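Local coordinates for nitroreductase family protein (Lactobacillus plantarum, PDB 4QLX) that probably reduces the enone double bond of 10-oxo-(11E)-octadecenoate with NADH and bound FMN, in a bacterial pathway that saturates polyunsaturated fatty acids, at residues A[53-58]-A[97-102]; A[130-135]-A[141-146]. All blocks are in the same frame, centred on the assembly; numbering follows the deposited sequence.

Contact 1 (A[53-58]-A[97-102]). With KTC (10-oxooctadecanoic acid), chain D; FMN (flavin mononucleotide), chain J.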
# COMPACT_ATOMS: atom_id res chain seq x y z
N CYS A 53 12.70 8.18 -1.13
CA CYS A 53 14.12 8.29 -0.77
C CYS A 53 14.55 7.35 0.36
O CYS A 53 15.51 7.64 1.08
CB CYS A 53 14.46 9.73 -0.41
SG CYS A 53 14.43 10.85 -1.83
N ASN A 54 13.85 6.22 0.47
CA ASN A 54 14.09 5.22 1.53
C ASN A 54 14.15 5.84 2.93
O ASN A 54 14.82 5.32 3.82
CB ASN A 54 15.38 4.42 1.26
CG ASN A 54 15.40 3.08 2.02
OD1 ASN A 54 14.34 2.52 2.32
ND2 ASN A 54 16.59 2.60 2.36
N LEU A 55 13.42 6.94 3.13
CA LEU A 55 13.36 7.62 4.42
C LEU A 55 12.44 6.90 5.42
O LEU A 55 12.46 7.20 6.62
CB LEU A 55 12.90 9.07 4.24
CG LEU A 55 13.89 9.95 3.46
CD1 LEU A 55 13.33 11.35 3.31
CD2 LEU A 55 15.22 9.98 4.18
N GLN A 56 11.63 5.96 4.91
CA GLN A 56 10.85 5.08 5.78
C GLN A 56 10.06 5.89 6.81
O GLN A 56 10.18 5.66 8.02
CB GLN A 56 11.77 4.07 6.47
CG GLN A 56 12.46 3.09 5.53
CD GLN A 56 13.69 2.46 6.16
OE1 GLN A 56 13.58 1.65 7.08
NE2 GLN A 56 14.88 2.84 5.68
N SER A 57 9.29 6.86 6.32
CA SER A 57 8.80 7.95 7.14
C SER A 57 7.55 7.56 7.94
O SER A 57 6.58 8.32 8.04
CB SER A 57 8.51 9.18 6.26
OG SER A 57 9.68 9.61 5.55
N TRP A 58 7.61 6.37 8.53
CA TRP A 58 6.47 5.83 9.28
C TRP A 58 6.83 5.62 10.74
O TRP A 58 8.00 5.45 11.08
CB TRP A 58 5.98 4.51 8.68
CG TRP A 58 7.09 3.58 8.23
CD1 TRP A 58 8.01 2.94 9.02
CD2 TRP A 58 7.37 3.16 6.89
NE1 TRP A 58 8.83 2.16 8.26
CE2 TRP A 58 8.47 2.27 6.94
CE3 TRP A 58 6.80 3.45 5.64
CZ2 TRP A 58 9.02 1.68 5.81
CZ3 TRP A 58 7.35 2.85 4.50
CH2 TRP A 58 8.44 1.97 4.60
N THR A 97 7.46 13.58 9.91
CA THR A 97 7.75 14.72 9.06
C THR A 97 9.15 15.29 9.31
O THR A 97 9.47 16.39 8.86
CB THR A 97 6.71 15.83 9.24
OG1 THR A 97 6.85 16.42 10.54
CG2 THR A 97 5.30 15.26 9.08
N GLN A 98 9.97 14.55 10.05
CA GLN A 98 11.36 14.94 10.25
C GLN A 98 12.28 13.82 9.78
O GLN A 98 13.47 13.82 10.10
CB GLN A 98 11.63 15.28 11.71
CG GLN A 98 10.93 16.56 12.18
CD GLN A 98 11.09 16.79 13.67
OE1 GLN A 98 11.84 16.09 14.35
NE2 GLN A 98 10.37 17.78 14.20
N SER A 99 11.73 12.88 9.02
CA SER A 99 12.50 11.72 8.58
C SER A 99 13.67 12.10 7.67
O SER A 99 14.66 11.36 7.58
CB SER A 99 11.58 10.71 7.87
OG SER A 99 11.20 11.18 6.60
N HIS A 100 13.55 13.25 7.00
CA HIS A 100 14.59 13.69 6.06
C HIS A 100 15.79 14.32 6.77
O HIS A 100 16.76 14.70 6.12
CB HIS A 100 14.01 14.69 5.06
CG HIS A 100 13.41 15.90 5.70
ND1 HIS A 100 12.25 15.84 6.44
CD2 HIS A 100 13.81 17.19 5.72
CE1 HIS A 100 11.96 17.05 6.89
NE2 HIS A 100 12.89 17.89 6.46
N TYR A 101 15.71 14.45 8.09
CA TYR A 101 16.82 15.02 8.85
C TYR A 101 18.09 14.17 8.68
O TYR A 101 19.20 14.69 8.76
CB TYR A 101 16.46 15.14 10.34
CG TYR A 101 15.53 16.30 10.70
CD1 TYR A 101 14.98 17.11 9.71
CD2 TYR A 101 15.24 16.60 12.02
CE1 TYR A 101 14.14 18.17 10.03
CE2 TYR A 101 14.40 17.67 12.35
CZ TYR A 101 13.85 18.45 11.35
OH TYR A 101 13.02 19.51 11.67
N VAL A 102 17.92 12.87 8.42
CA VAL A 102 19.08 11.98 8.28
C VAL A 102 19.42 11.67 6.82
O VAL A 102 20.28 10.82 6.56
CB VAL A 102 18.85 10.63 9.01
CG1 VAL A 102 18.83 10.84 10.51
CG2 VAL A 102 17.58 9.98 8.54
O1 KTC D . 20.04 2.41 -8.73
C17 KTC D . 20.94 3.09 -8.23
O KTC D . 22.11 3.20 -8.86
C16 KTC D . 20.72 3.79 -6.91
C15 KTC D . 19.24 4.11 -6.81
C14 KTC D . 19.05 5.57 -6.48
C13 KTC D . 18.45 5.68 -5.09
C12 KTC D . 17.04 6.22 -5.18
C11 KTC D . 17.05 7.73 -5.16
C10 KTC D . 15.82 8.21 -4.41
C9 KTC D . 14.73 8.62 -5.38
C8 KTC D . 13.48 8.86 -4.59
O2 KTC D . 13.06 7.98 -3.84
C7 KTC D . 12.76 10.18 -4.75
C6 KTC D . 11.46 10.14 -3.98
C5 KTC D . 10.49 11.21 -4.48
C4 KTC D . 10.59 12.45 -3.62
C3 KTC D . 9.64 13.55 -4.12
C2 KTC D . 10.06 14.90 -3.55
C1 KTC D . 10.40 14.77 -2.07
C KTC D . 10.71 16.10 -1.42
N1 FMN J . 12.62 6.17 -6.83
C2 FMN J . 13.17 6.96 -7.82
O2 FMN J . 14.17 6.57 -8.43
N3 FMN J . 12.62 8.19 -8.12
C4 FMN J . 11.52 8.65 -7.43
O4 FMN J . 11.02 9.74 -7.68
C4A FMN J . 10.95 7.86 -6.45
N5 FMN J . 9.85 8.32 -5.78
C5A FMN J . 9.25 7.55 -4.81
C6 FMN J . 8.12 8.04 -4.17
C7 FMN J . 7.51 7.26 -3.20
C7M FMN J . 6.29 7.77 -2.48
C8 FMN J . 8.02 6.02 -2.88
C8M FMN J . 7.33 5.21 -1.83
C9 FMN J . 9.16 5.52 -3.53
C9A FMN J . 9.79 6.30 -4.51
N10 FMN J . 10.94 5.84 -5.16
C10 FMN J . 11.50 6.61 -6.15
C1' FMN J . 11.55 4.50 -4.86
C2' FMN J . 12.36 4.57 -3.55
O2' FMN J . 13.57 5.32 -3.72
C3' FMN J . 12.61 3.17 -2.98
O3' FMN J . 11.36 2.59 -2.61
C4' FMN J . 13.49 3.14 -1.72
O4' FMN J . 14.81 3.52 -2.00
C5' FMN J . 13.52 1.74 -1.11
O5' FMN J . 14.06 0.84 -2.06
P FMN J . 13.23 -0.44 -2.61
O1P FMN J . 12.85 -1.35 -1.48
O2P FMN J . 11.97 0.04 -3.27
O3P FMN J . 14.14 -1.14 -3.61
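The imidazole of His100 has Tyr101 CD1 over one face, offset toward the rim, and Thr97 O at its edge in the ring plane. The ring turns away from 53-58 toward Leu140 of helix 137-161, and its CB is the part that meets Leu55. Two further rings are covered locally: Gln98 CB sits over the centre of the Tyr101 ring, and the backbone carbonyl carbon of Gln56 lies over the centre of the Trp58 indole. Across the contact, Leu55 CD1 is 3.8 Å from His100 CB. The other branch, CD2, lies 3.7 Å from Ser99 O, and Leu55 CB rests against Ser99 OG. With chi1 at 73°, Ser99 OG stands between its own backbone N and carbonyl carbon and faces Ser57 OG. These hydroxyls form a hydrogen bond whose modelled length of 2.4 Å is doubtfully short. Both serines are buried, and Ser57 N also bonds Asp147 OD2 of helix 137-161. Within 53-58, Gln56 NE2 reaches back to Asn54 O at 3.1 Å, nearly straight but from above the carbonyl plane. At the start of the segment, Cys53 N donates to the product ketone O2 of KTC over 2.7 Å, and Cys53 SG lies 3.4 Å from KTC C7. KTC O2 also lies 2.7 Å from the ribityl hydroxyl FMN O2'; two such neighbours would probably polarise the carbonyl of the enone substrate. KTC C6, the carbon beta to that ketone, is 3.0 Å from FMN N5, consistent with hydride transfer from the flavin. FMN is also gripped by Ser24, Arg26 and Asn80 of the second subunit. Together these form the composite FMN site of a dimeric nitroreductase-family fold, adapted here to an enone.

Contact 2 (A[130-135]-A[141-146]). With KTC (10-oxooctadecanoic acid), chain D.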
# COMPACT_ATOMS: atom_id res chain seq x y z
N PRO A 130 17.45 19.00 -1.47
CA PRO A 130 16.98 20.39 -1.43
C PRO A 130 15.47 20.54 -1.45
O PRO A 130 14.95 21.52 -0.91
CB PRO A 130 17.57 20.99 -2.71
CG PRO A 130 18.74 20.17 -3.01
CD PRO A 130 18.39 18.79 -2.59
N LEU A 131 14.76 19.58 -2.05
CA LEU A 131 13.30 19.61 -2.04
C LEU A 131 12.73 19.31 -0.66
O LEU A 131 11.69 19.85 -0.27
CB LEU A 131 12.74 18.61 -3.05
CG LEU A 131 12.56 19.11 -4.49
CD1 LEU A 131 13.85 19.62 -5.07
CD2 LEU A 131 12.00 17.99 -5.36
N TYR A 132 13.39 18.43 0.08
CA TYR A 132 12.98 18.14 1.44
C TYR A 132 13.33 19.31 2.35
O TYR A 132 12.56 19.68 3.24
CB TYR A 132 13.64 16.85 1.96
CG TYR A 132 12.92 15.58 1.56
CD1 TYR A 132 11.68 15.26 2.11
CD2 TYR A 132 13.48 14.70 0.65
CE1 TYR A 132 11.03 14.10 1.75
CE2 TYR A 132 12.83 13.55 0.28
CZ TYR A 132 11.60 13.25 0.83
OH TYR A 132 10.96 12.09 0.46
N GLU A 133 14.48 19.92 2.09
CA GLU A 133 14.95 21.00 2.94
C GLU A 133 14.15 22.29 2.77
O GLU A 133 13.99 23.05 3.73
CB GLU A 133 16.43 21.26 2.69
CG GLU A 133 17.32 20.18 3.28
CD GLU A 133 18.78 20.41 3.00
OE1 GLU A 133 19.09 21.21 2.08
OE2 GLU A 133 19.62 19.80 3.70
N ASN A 134 13.63 22.53 1.58
CA ASN A 134 12.80 23.71 1.34
C ASN A 134 11.31 23.42 1.30
O ASN A 134 10.53 24.24 0.80
CB ASN A 134 13.20 24.39 0.03
CG ASN A 134 14.61 24.91 0.06
OD1 ASN A 134 15.09 25.40 1.08
ND2 ASN A 134 15.30 24.80 -1.07
N ALA A 135 10.91 22.26 1.81
CA ALA A 135 9.52 21.83 1.67
C ALA A 135 8.60 22.48 2.69
O ALA A 135 8.98 22.69 3.84
CB ALA A 135 9.42 20.30 1.79
N LYS A 141 3.94 16.45 5.07
CA LYS A 141 2.85 15.63 5.60
C LYS A 141 2.33 14.70 4.51
O LYS A 141 2.06 13.53 4.74
CB LYS A 141 1.73 16.53 6.15
CG LYS A 141 0.43 15.80 6.38
CD LYS A 141 -0.70 16.73 6.82
CE LYS A 141 -2.04 16.02 6.74
NZ LYS A 141 -3.16 16.81 7.34
N PHE A 142 2.21 15.24 3.30
CA PHE A 142 1.82 14.50 2.11
C PHE A 142 2.80 13.35 1.83
O PHE A 142 2.39 12.20 1.62
CB PHE A 142 1.74 15.47 0.92
CG PHE A 142 1.63 14.80 -0.43
CD1 PHE A 142 0.40 14.35 -0.90
CD2 PHE A 142 2.75 14.66 -1.24
CE1 PHE A 142 0.30 13.75 -2.15
CE2 PHE A 142 2.65 14.06 -2.49
CZ PHE A 142 1.42 13.61 -2.94
N ASP A 143 4.09 13.68 1.83
CA ASP A 143 5.15 12.70 1.65
C ASP A 143 5.07 11.60 2.72
O ASP A 143 5.12 10.41 2.41
CB ASP A 143 6.52 13.41 1.70
CG ASP A 143 7.70 12.45 1.62
OD1 ASP A 143 8.14 11.91 2.66
OD2 ASP A 143 8.21 12.26 0.49
N ALA A 144 4.96 12.00 3.97
CA ALA A 144 4.94 11.02 5.04
C ALA A 144 3.66 10.18 4.95
O ALA A 144 3.67 8.99 5.23
CB ALA A 144 5.06 11.70 6.40
N THR A 145 2.55 10.81 4.53
CA THR A 145 1.27 10.08 4.42
C THR A 145 1.35 8.96 3.38
O THR A 145 0.86 7.85 3.61
CB THR A 145 0.09 11.05 4.07
OG1 THR A 145 -0.13 11.96 5.16
CG2 THR A 145 -1.19 10.28 3.80
N ILE A 146 2.00 9.22 2.26
CA ILE A 146 2.18 8.17 1.26
C ILE A 146 2.97 6.97 1.80
O ILE A 146 2.53 5.84 1.64
CB ILE A 146 2.89 8.70 -0.00
CG1 ILE A 146 2.06 9.80 -0.66
CG2 ILE A 146 3.11 7.57 -0.99
CD1 ILE A 146 2.75 10.46 -1.86
O1 KTC D . 20.04 2.41 -8.73
C17 KTC D . 20.94 3.09 -8.23
O KTC D . 22.11 3.20 -8.86
C16 KTC D . 20.72 3.79 -6.91
C15 KTC D . 19.24 4.11 -6.81
C14 KTC D . 19.05 5.57 -6.48
C13 KTC D . 18.45 5.68 -5.09
C12 KTC D . 17.04 6.22 -5.18
C11 KTC D . 17.05 7.73 -5.16
C10 KTC D . 15.82 8.21 -4.41
C9 KTC D . 14.73 8.62 -5.38
C8 KTC D . 13.48 8.86 -4.59
O2 KTC D . 13.06 7.98 -3.84
C7 KTC D . 12.76 10.18 -4.75
C6 KTC D . 11.46 10.14 -3.98
C5 KTC D . 10.49 11.21 -4.48
C4 KTC D . 10.59 12.45 -3.62
C3 KTC D . 9.64 13.55 -4.12
C2 KTC D . 10.06 14.90 -3.55
C1 KTC D . 10.40 14.77 -2.07
C KTC D . 10.71 16.10 -1.42
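The methyl end of the product pocket is walled by Tyr132, near the end of helix 118-133, whose hydroxyl reaches Asp143 on helix 137-161. Tyr132 OH donates a hydrogen bond of 2.8 Å to Asp143 OD2. It meets the oxygen on the syn side, 34° out of the carboxylate plane, while Asp143 OD1 lies at the ring edge and in the ring plane. Ring and carboxylate planes are 89° apart, the acid standing across the ring edge beside OH and CE1. Asp143 CG is anti to the backbone N (chi1 176°), carrying the carboxylate out from its helix toward the phenol. Both side chains are buried, and this bond spans a backbone separation of 9.5 Å between Tyr132 CA and Asp143 CA. One face of the Tyr132 ring carries the product: the terminal methyl KTC C is 3.5 Å above the plane over the ring centre, and KTC C1 approaches Tyr132 CZ at 3.5 Å. Leu131 CB adds a contact of 3.6 Å to KTC C, so neighbouring helix residues line the hydrophobic end of the chain. The hydrogen bond fixes where the hydroxyl end lies, while the lipid against one face limits the turning of the ring. Within 141-146, Lys141 O accepts from both Thr145 N and Thr145 OG1, which come from opposite faces of its plane. Leu140 packs on Tyr132 and Ala135 near the short link between the two helices. Helix 137-161 also lies at the dimer interface, where Phe142 and Ile146 pack on Lys141 and Ser149 of the second subunit.

Overall arrangement
Both contacts are buried and both touch the same product molecule, but at different points: contact 1 holds its ketone beside the flavin, contact 2 its methyl end. Contact 1 joins two loops flanking the sheet, one leading into strand 58-63 and one following strand 89-96, through leucine packing and a serine pair. Contact 2 joins two consecutive helices through one phenol-carboxylate bond and buries less surface. Their centres are 9 Å apart, and Tyr132 links them: Leu55 CD1 packs on the ring face opposite the lipid, while Cys53 SG lies near Tyr132 CE2. The 141-146 helix meets the second subunit, whereas 53-58 and 97-102 touch no other protein chain of the assembly.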